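Local coordinates for PGRP-Hd - Peptidoglycan recognition protein homologue (Alvinella pompejana, PDB 3EP1) that probably recognises bacterial peptidoglycan in innate immunity, as a member of the peptidoglycan recognition protein family related to N-acetylmuramoyl-L-alanine amidases, at residues W32-D37 with A114-F119. Sequence-based numbering, arbitrary orientation.
Sequences WQTGPD and AVIGDF
Two first torsions bring Q33 and T34 onto the 114-119 backbone: Q33 CG (chi1 79°) and T34 OG1 (chi1 57°) each lie between the backbone N and the carbonyl carbon of their own residue. Beyond CG the Q33 chain is extended, and its OE1 receives the F119 N-H at 2.9 Å, a nearly straight bond (170° at the hydrogen) that arrives close to the C=O axis. A glutamine suits this place because its length lets a side-chain carbonyl reach the F119 N-H, which lies beyond the paired backbone of W32-Q33 and A114-V115. On the way its CB meets V115 CG2 and the edge of the F119 ring. With an alanine here the F119 N-H would probably be left without this acceptor, and the loop there held less firmly. The shorter T34 side chain also accepts a loop N-H, OG1 taking that of G117 N at 3.0 Å while also hydrogen-bonded to T38 OG1; its methyl CG2 lies 4.2 Å from A114 CB.

The strands themselves are joined in parallel fashion, with V115 N bonded to W32 O (2.7 Å) and T34 N to V115 O (3.0 Å). Past them G35 N makes a weak bond to G117 O. Glycine fits both loop positions, since at these backbone angles a CB would collide with the preceding carbonyl oxygen. Farther out, the P36 ring crosses the side chain of D118, though the closest approach there is doubtful in detail; D118 OD1 accepts from G120 N.

The contact joins strand 26-33 to the neighbouring parallel strand 110-115, in the central mixed sheet of the amidase-like fold, and carries their pairing on into the loops that follow. V115 and F119 pack on L128 of helix 126-141, while T34 touches L66 and I116 touches T59 of helix 59-72.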
loop_
_atom_site.group_PDB
_atom_site.type_symbol
_atom_site.label_atom_id
_atom_site.label_comp_id
_atom_site.label_asym_id
_atom_site.label_seq_id
_atom_site.Cartn_x
_atom_site.Cartn_y
_atom_site.Cartn_z
ATOM N N TRP A 32 -14.404 5.087 13.143
ATOM C CA TRP A 32 -14.751 5.714 14.416
ATOM C C TRP A 32 -14.009 7.022 14.547
ATOM O O TRP A 32 -12.852 7.111 14.168
ATOM C CB TRP A 32 -14.339 4.841 15.596
ATOM C CG TRP A 32 -15.111 3.597 15.748
ATOM C CD1 TRP A 32 -14.939 2.431 15.065
ATOM C CD2 TRP A 32 -16.181 3.374 16.671
ATOM N NE1 TRP A 32 -15.833 1.489 15.510
ATOM C CE2 TRP A 32 -16.609 2.040 16.495
ATOM C CE3 TRP A 32 -16.819 4.174 17.633
ATOM C CZ2 TRP A 32 -17.647 1.481 17.247
ATOM C CZ3 TRP A 32 -17.850 3.619 18.382
ATOM C CH2 TRP A 32 -18.253 2.282 18.183
ATOM N N GLN A 33 -14.673 8.031 15.093
ATOM C CA GLN A 33 -14.046 9.328 15.290
ATOM C C GLN A 33 -13.600 9.380 16.749
ATOM O O GLN A 33 -14.278 8.821 17.617
ATOM C CB GLN A 33 -15.053 10.446 15.036
ATOM C CG GLN A 33 -16.008 10.678 16.194
ATOM C CD GLN A 33 -17.036 11.748 15.908
ATOM O OE1 GLN A 33 -16.702 12.843 15.463
ATOM N NE2 GLN A 33 -18.298 11.438 16.174
ATOM N N THR A 34 -12.472 10.031 17.027
ATOM C CA THR A 34 -12.019 10.131 18.410
ATOM C C THR A 34 -12.893 11.130 19.172
ATOM O O THR A 34 -12.893 11.170 20.404
ATOM C CB THR A 34 -10.524 10.508 18.500
ATOM O OG1 THR A 34 -10.275 11.741 17.818
ATOM C CG2 THR A 34 -9.682 9.405 17.878
ATOM N N GLY A 35 -13.646 11.932 18.430
ATOM C CA GLY A 35 -14.565 12.863 19.053
ATOM C C GLY A 35 -14.156 14.307 19.235
ATOM O O GLY A 35 -12.978 14.663 19.143
ATOM N N PRO A 36 -15.143 15.175 19.491
ATOM C CA PRO A 36 -14.908 16.608 19.698
ATOM C C PRO A 36 -14.059 16.800 20.953
ATOM O O PRO A 36 -13.283 17.746 21.052
ATOM C CB PRO A 36 -16.322 17.165 19.854
ATOM C CG PRO A 36 -17.049 16.024 20.516
ATOM C CD PRO A 36 -16.565 14.845 19.694
ATOM N N ASP A 37 -14.211 15.879 21.901
ATOM C CA ASP A 37 -13.457 15.920 23.154
ATOM C C ASP A 37 -12.043 15.332 23.024
ATOM O O ASP A 37 -11.464 14.875 24.006
ATOM C CB ASP A 37 -14.224 15.176 24.242
ATOM N N ALA A 114 -9.550 4.799 13.397
ATOM C CA ALA A 114 -10.044 5.958 14.127
ATOM C C ALA A 114 -9.618 7.208 13.378
ATOM O O ALA A 114 -8.478 7.294 12.917
ATOM C CB ALA A 114 -9.468 5.985 15.531
ATOM N N VAL A 115 -10.539 8.159 13.232
ATOM C CA VAL A 115 -10.227 9.424 12.572
ATOM C C VAL A 115 -10.174 10.478 13.677
ATOM O O VAL A 115 -11.145 10.699 14.408
ATOM C CB VAL A 115 -11.270 9.784 11.477
ATOM C CG1 VAL A 115 -11.171 8.776 10.345
ATOM C CG2 VAL A 115 -12.680 9.807 12.051
ATOM N N ILE A 116 -9.017 11.113 13.797
ATOM C CA ILE A 116 -8.778 12.079 14.849
ATOM C C ILE A 116 -9.479 13.420 14.720
ATOM O O ILE A 116 -9.062 14.281 13.957
ATOM C CB ILE A 116 -7.262 12.285 15.020
ATOM C CG1 ILE A 116 -6.580 10.916 15.163
ATOM C CG2 ILE A 116 -6.991 13.139 16.238
ATOM C CD1 ILE A 116 -5.068 10.953 15.304
ATOM N N GLY A 117 -10.545 13.591 15.495
ATOM C CA GLY A 117 -11.295 14.833 15.465
ATOM C C GLY A 117 -12.782 14.649 15.692
ATOM O O GLY A 117 -13.226 13.569 16.081
ATOM N N ASP A 118 -13.540 15.721 15.460
ATOM C CA ASP A 118 -15.000 15.733 15.611
ATOM C C ASP A 118 -15.559 16.048 14.244
ATOM O O ASP A 118 -15.270 17.101 13.675
ATOM C CB ASP A 118 -15.452 16.804 16.631
ATOM C CG ASP A 118 -16.970 17.129 16.553
ATOM O OD1 ASP A 118 -17.794 16.214 16.287
ATOM O OD2 ASP A 118 -17.339 18.313 16.777
ATOM N N PHE A 119 -16.357 15.124 13.722
ATOM C CA PHE A 119 -16.946 15.285 12.407
ATOM C C PHE A 119 -18.462 15.230 12.493
ATOM O O PHE A 119 -19.144 14.765 11.584
ATOM C CB PHE A 119 -16.385 14.205 11.480
ATOM C CG PHE A 119 -14.884 14.226 11.401
ATOM C CD1 PHE A 119 -14.222 15.284 10.774
ATOM C CD2 PHE A 119 -14.124 13.257 12.049
ATOM C CE1 PHE A 119 -12.830 15.380 10.802
ATOM C CE2 PHE A 119 -12.734 13.348 12.082
ATOM C CZ PHE A 119 -12.087 14.412 11.460
#